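Local coordinates for NalP translocator (Neisseria meningitidis, PDB 1UYN), which forms the outer-membrane beta-barrel translocator of an autotransporter, a hydrophilic pore for moving its secreted serine-protease passenger domain to the bacterial surface, at residues D23-R28 and S106-A111; G125-G130 and M155-L160. One frame throughout, in Å; residues are numbered along the deposited sequence.

Interaction 1 of 2, residues D23-R28 and S106-A111; sequences DMQGRR and SISLFA
Gln25 and Arg28, one turn apart on the helix, reach the wall strand 106-111 side by side. The Gln25 side chain bends at chi2 (83°), which brings its amide to Ser108; there NE2 donates to OG over 2.9 Å, nearly straight and close to the amide plane. The other end of the same amide, OE1, accepts from Arg28 NH1 at 3.0 Å. Glutamine suits this place because it can give on one side and receive on the other. The tight apolar part lies alongside: Arg28 CB is 3.5 Å from Phe110 CZ, so the foot of a long arginine packs obliquely against an aromatic ring while its extended chain places NE for a hydrogen bond to Thr69 OG1. Beyond this the contact slackens. Ser106 OG lies over one guanidinium face, toward its rim, 4.4 Å from Arg28 CZ, without a bond between them. Ile107 and Leu109 alternate with the inward residues and point away onto the outer surface, where apolar side chains can meet lipid. Helix 12-34 thus lies inside the barrel against strand 100-117, which is flanked by strands 82-97 and 121-139, while Asp23 and Arg27 engage Asp52, Arg266 and Tyr295 of other wall strands.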
loop_
_atom_site.group_PDB
_atom_site.type_symbol
_atom_site.label_atom_id
_atom_site.label_comp_id
_atom_site.label_asym_id
_atom_site.label_seq_id
_atom_site.Cartn_x
_atom_site.Cartn_y
_atom_site.Cartn_z
ATOM N N ASP A 23 0.091 -4.260 4.942
ATOM C CA ASP A 23 1.348 -4.163 4.212
ATOM C C ASP A 23 1.012 -3.747 2.792
ATOM O O ASP A 23 1.636 -2.853 2.240
ATOM C CB ASP A 23 2.016 -5.511 4.250
ATOM C CG ASP A 23 3.373 -5.507 3.635
ATOM O OD1 ASP A 23 4.300 -4.978 4.259
ATOM O OD2 ASP A 23 3.621 -6.067 2.565
ATOM N N MET A 24 -0.017 -4.361 2.221
ATOM C CA MET A 24 -0.504 -3.962 0.911
ATOM C C MET A 24 -0.993 -2.553 0.891
ATOM O O MET A 24 -0.746 -1.848 -0.076
ATOM C CB MET A 24 -1.609 -4.893 0.410
ATOM C CG MET A 24 -1.071 -5.953 -0.558
ATOM S SD MET A 24 -2.128 -7.359 -0.746
ATOM C CE MET A 24 -0.925 -8.629 -0.816
ATOM N N GLN A 25 -1.699 -2.159 1.941
ATOM C CA GLN A 25 -2.233 -0.815 2.120
ATOM C C GLN A 25 -1.152 0.254 2.134
ATOM O O GLN A 25 -1.391 1.352 1.676
ATOM C CB GLN A 25 -3.022 -0.707 3.415
ATOM C CG GLN A 25 -3.949 0.470 3.465
ATOM C CD GLN A 25 -5.289 0.224 2.771
ATOM O OE1 GLN A 25 -5.364 -0.548 1.815
ATOM N NE2 GLN A 25 -6.347 0.931 3.221
ATOM N N GLY A 26 0.038 -0.039 2.633
ATOM C CA GLY A 26 1.094 0.950 2.617
ATOM C C GLY A 26 1.530 1.271 1.195
ATOM O O GLY A 26 1.966 2.398 0.886
ATOM N N ARG A 27 1.495 0.278 0.322
ATOM C CA ARG A 27 1.878 0.538 -1.049
ATOM C C ARG A 27 0.744 1.268 -1.762
ATOM O O ARG A 27 1.014 2.150 -2.595
ATOM C CB ARG A 27 2.252 -0.735 -1.783
ATOM C CG ARG A 27 3.526 -1.399 -1.246
ATOM C CD ARG A 27 3.904 -2.593 -2.059
ATOM N NE ARG A 27 3.082 -3.711 -1.656
ATOM C CZ ARG A 27 3.325 -4.421 -0.576
ATOM N NH1 ARG A 27 4.376 -4.125 0.196
ATOM N NH2 ARG A 27 2.532 -5.434 -0.259
ATOM N N ARG A 28 -0.507 0.940 -1.427
ATOM C CA ARG A 28 -1.625 1.654 -2.038
ATOM C C ARG A 28 -1.500 3.133 -1.767
ATOM O O ARG A 28 -1.749 3.947 -2.650
ATOM C CB ARG A 28 -2.988 1.151 -1.535
ATOM C CG ARG A 28 -3.247 -0.253 -1.962
ATOM C CD ARG A 28 -4.520 -0.840 -1.442
ATOM N NE ARG A 28 -4.633 -2.275 -1.775
ATOM C CZ ARG A 28 -4.634 -3.265 -0.882
ATOM N NH1 ARG A 28 -4.494 -3.031 0.434
ATOM N NH2 ARG A 28 -4.748 -4.512 -1.304
ATOM N N SER A 106 -11.344 -5.210 0.349
ATOM C CA SER A 106 -11.149 -3.917 0.988
ATOM C C SER A 106 -11.630 -2.753 0.188
ATOM O O SER A 106 -11.670 -2.758 -1.053
ATOM C CB SER A 106 -9.697 -3.742 1.379
ATOM O OG SER A 106 -8.852 -3.895 0.239
ATOM N N ILE A 107 -12.090 -1.764 0.923
ATOM C CA ILE A 107 -12.528 -0.522 0.305
ATOM C C ILE A 107 -11.913 0.607 1.048
ATOM O O ILE A 107 -12.104 0.737 2.229
ATOM C CB ILE A 107 -14.057 -0.412 0.233
ATOM C CG1 ILE A 107 -14.563 -1.518 -0.712
ATOM C CG2 ILE A 107 -14.451 0.971 -0.304
ATOM C CD1 ILE A 107 -16.106 -1.656 -0.847
ATOM N N SER A 108 -11.211 1.447 0.302
ATOM C CA SER A 108 -10.388 2.480 0.883
ATOM C C SER A 108 -10.449 3.745 0.097
ATOM O O SER A 108 -10.407 3.724 -1.146
ATOM C CB SER A 108 -8.932 2.027 0.900
ATOM O OG SER A 108 -8.781 0.830 1.618
ATOM N N LEU A 109 -10.496 4.840 0.843
ATOM C CA LEU A 109 -10.324 6.163 0.331
ATOM C C LEU A 109 -8.922 6.651 0.682
ATOM O O LEU A 109 -8.505 6.606 1.815
ATOM C CB LEU A 109 -11.326 7.064 0.969
ATOM C CG LEU A 109 -11.024 8.546 0.762
ATOM C CD1 LEU A 109 -11.081 8.976 -0.734
ATOM C CD2 LEU A 109 -12.030 9.351 1.617
ATOM N N PHE A 110 -8.196 7.163 -0.297
ATOM C CA PHE A 110 -6.900 7.784 -0.044
ATOM C C PHE A 110 -6.922 9.250 -0.398
ATOM O O PHE A 110 -7.505 9.612 -1.387
ATOM C CB PHE A 110 -5.842 7.092 -0.889
ATOM C CG PHE A 110 -5.853 5.607 -0.746
ATOM C CD1 PHE A 110 -6.751 4.841 -1.454
ATOM C CD2 PHE A 110 -4.993 4.981 0.127
ATOM C CE1 PHE A 110 -6.759 3.468 -1.312
ATOM C CE2 PHE A 110 -5.003 3.625 0.253
ATOM C CZ PHE A 110 -5.881 2.867 -0.483
ATOM N N ALA A 111 -6.274 10.078 0.412
ATOM C CA ALA A 111 -6.175 11.505 0.129
ATOM C C ALA A 111 -4.748 12.009 0.365
ATOM O O ALA A 111 -4.046 11.558 1.247
ATOM C CB ALA A 111 -7.181 12.296 0.984
#

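Interaction 2 of 2, residues G125-G130 and M155-L160; sequences GLFSYG and MQLGAL
The hydroxyl OG of Ser128 meets Gln156 in two ways: it donates to OE1 at 2.5 Å and accepts a weak bond from the backbone N of the same glutamine at 3.3 Å. A chi1 of 74° sets OG between the Ser128 backbone N and carbonyl carbon, on the side facing Gln156, while the extended glutamine stands up beside it. Gln156 is fixed from a second direction as well, since its NE2 donates to the carbonyl of Gln25 on the helix inside the barrel.

Backbone bonds join the strands at two hydrogen-bonded pairs, Ser128 with Gln156 and Leu126 with Gly158; in the latter, Leu126 N meets Gly158 O at 3.0 Å and Gly158 N meets Leu126 O at 2.9 Å. Gly158 presents a bare CA, and Leu126 CB lies 4.1 Å from it. Farther along this face Leu126 CD1 touches Leu160 CD1, and Leu29 of the helix packs on Leu126.

The other face is apolar and aromatic. Met155 runs alongside Tyr129: its CG is 3.5 Å from Tyr129 CD2, and SD stands at that ring's edge, a Met-aromatic contact. Its CE lies toward the edge of the Phe127 ring, though the exact place of this methyl is uncertain; Leu157 CG also approaches that edge. Polar residues and leucines facing the helix-filled interior, with aromatic and aliphatic ones outside, in a paired antiparallel hairpin, mark the wall of an outer-membrane beta-barrel.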
loop_
_atom_site.group_PDB
_atom_site.type_symbol
_atom_site.label_atom_id
_atom_site.label_comp_id
_atom_site.label_asym_id
_atom_site.label_seq_id
_atom_site.Cartn_x
_atom_site.Cartn_y
_atom_site.Cartn_z
ATOM N N GLY A 125 1.124 15.689 3.002
ATOM C CA GLY A 125 0.244 15.053 3.972
ATOM C C GLY A 125 -0.559 13.980 3.271
ATOM O O GLY A 125 -1.006 14.175 2.177
ATOM N N LEU A 126 -0.690 12.819 3.882
ATOM C CA LEU A 126 -1.448 11.683 3.345
ATOM C C LEU A 126 -2.422 11.191 4.420
ATOM O O LEU A 126 -2.119 11.225 5.595
ATOM C CB LEU A 126 -0.511 10.531 2.954
ATOM C CG LEU A 126 0.702 10.920 2.088
ATOM C CD1 LEU A 126 1.713 9.826 1.998
ATOM C CD2 LEU A 126 0.274 11.331 0.691
ATOM N N PHE A 127 -3.599 10.765 3.992
ATOM C CA PHE A 127 -4.596 10.178 4.881
ATOM C C PHE A 127 -5.365 9.083 4.131
ATOM O O PHE A 127 -5.609 9.167 2.934
ATOM C CB PHE A 127 -5.559 11.252 5.370
ATOM C CG PHE A 127 -6.736 10.708 6.126
ATOM C CD1 PHE A 127 -6.612 10.365 7.477
ATOM C CD2 PHE A 127 -7.968 10.509 5.497
ATOM C CE1 PHE A 127 -7.695 9.844 8.206
ATOM C CE2 PHE A 127 -9.068 10.003 6.235
ATOM C CZ PHE A 127 -8.913 9.669 7.585
ATOM N N SER A 128 -5.747 8.044 4.824
ATOM C CA SER A 128 -6.537 6.994 4.206
ATOM C C SER A 128 -7.428 6.365 5.261
ATOM O O SER A 128 -7.100 6.316 6.464
ATOM C CB SER A 128 -5.637 5.962 3.559
ATOM O OG SER A 128 -5.026 5.163 4.556
ATOM N N TYR A 129 -8.598 5.950 4.804
ATOM C CA TYR A 129 -9.559 5.271 5.649
ATOM C C TYR A 129 -10.010 4.150 4.778
ATOM O O TYR A 129 -10.520 4.400 3.686
ATOM C CB TYR A 129 -10.755 6.159 6.030
ATOM C CG TYR A 129 -11.722 5.497 6.974
ATOM C CD1 TYR A 129 -12.768 4.707 6.502
ATOM C CD2 TYR A 129 -11.581 5.633 8.339
ATOM C CE1 TYR A 129 -13.671 4.097 7.382
ATOM C CE2 TYR A 129 -12.470 5.024 9.235
ATOM C CZ TYR A 129 -13.522 4.259 8.763
ATOM O OH TYR A 129 -14.411 3.642 9.681
ATOM N N GLY A 130 -9.806 2.924 5.247
ATOM C CA GLY A 130 -10.421 1.800 4.605
ATOM C C GLY A 130 -11.019 0.805 5.565
ATOM O O GLY A 130 -10.699 0.760 6.749
ATOM N N MET A 155 -6.566 2.966 9.248
ATOM C CA MET A 155 -6.311 4.342 8.845
ATOM C C MET A 155 -4.854 4.609 8.703
ATOM O O MET A 155 -4.071 4.107 9.450
ATOM C CB MET A 155 -6.871 5.304 9.853
ATOM C CG MET A 155 -8.380 5.285 9.776
ATOM S SD MET A 155 -9.164 6.294 11.043
ATOM C CE MET A 155 -7.755 7.845 11.194
ATOM N N GLN A 156 -4.484 5.419 7.752
ATOM C CA GLN A 156 -3.098 5.813 7.671
ATOM C C GLN A 156 -3.048 7.330 7.686
ATOM O O GLN A 156 -3.946 8.018 7.142
ATOM C CB GLN A 156 -2.446 5.266 6.398
ATOM C CG GLN A 156 -2.522 3.762 6.234
ATOM C CD GLN A 156 -2.292 3.394 4.810
ATOM O OE1 GLN A 156 -2.915 3.976 3.917
ATOM N NE2 GLN A 156 -1.416 2.439 4.570
ATOM N N LEU A 157 -2.014 7.829 8.358
ATOM C CA LEU A 157 -1.621 9.227 8.305
ATOM C C LEU A 157 -0.133 9.339 7.974
ATOM O O LEU A 157 0.706 8.635 8.542
ATOM C CB LEU A 157 -1.877 9.888 9.648
ATOM C CG LEU A 157 -3.142 10.730 9.687
ATOM C CD1 LEU A 157 -3.434 11.086 11.132
ATOM C CD2 LEU A 157 -2.910 12.032 8.865
ATOM N N GLY A 158 0.192 10.253 7.081
ATOM C CA GLY A 158 1.521 10.329 6.530
ATOM C C GLY A 158 2.001 11.764 6.455
ATOM O O GLY A 158 1.231 12.692 6.149
ATOM N N ALA A 159 3.286 11.936 6.723
ATOM C CA ALA A 159 3.911 13.200 6.570
ATOM C C ALA A 159 5.231 12.916 5.899
ATOM O O ALA A 159 5.987 12.132 6.374
ATOM C CB ALA A 159 4.099 13.864 7.916
ATOM N N LEU A 160 5.471 13.519 4.755
ATOM C CA LEU A 160 6.725 13.363 4.074
ATOM C C LEU A 160 7.269 14.738 3.685
ATOM O O LEU A 160 6.510 15.635 3.360
ATOM C CB LEU A 160 6.542 12.515 2.823
ATOM C CG LEU A 160 6.049 11.077 2.951
ATOM C CD1 LEU A 160 5.827 10.475 1.567
ATOM C CD2 LEU A 160 7.022 10.199 3.747
#

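The two interactions lie with their centres about 9 Å apart and follow in series along the chain: interaction 1 ties helix 12-34 to a strand 78 residues later, and interaction 2 then opens on the next strand and closes within one hairpin. Strands 100-117, 121-139 and 145-163 are consecutive neighbours in the twelve-stranded barrel, so 106-111 and 125-130 sit side by side, probably joined by backbone bonds from Ala111 N to Phe127 O and from Leu109 N to Tyr129 O. Interaction 2 is part of the wall; interaction 1 fastens the helix against it. Together they describe a translocator whose hydrophilic pore is occupied by its own helix.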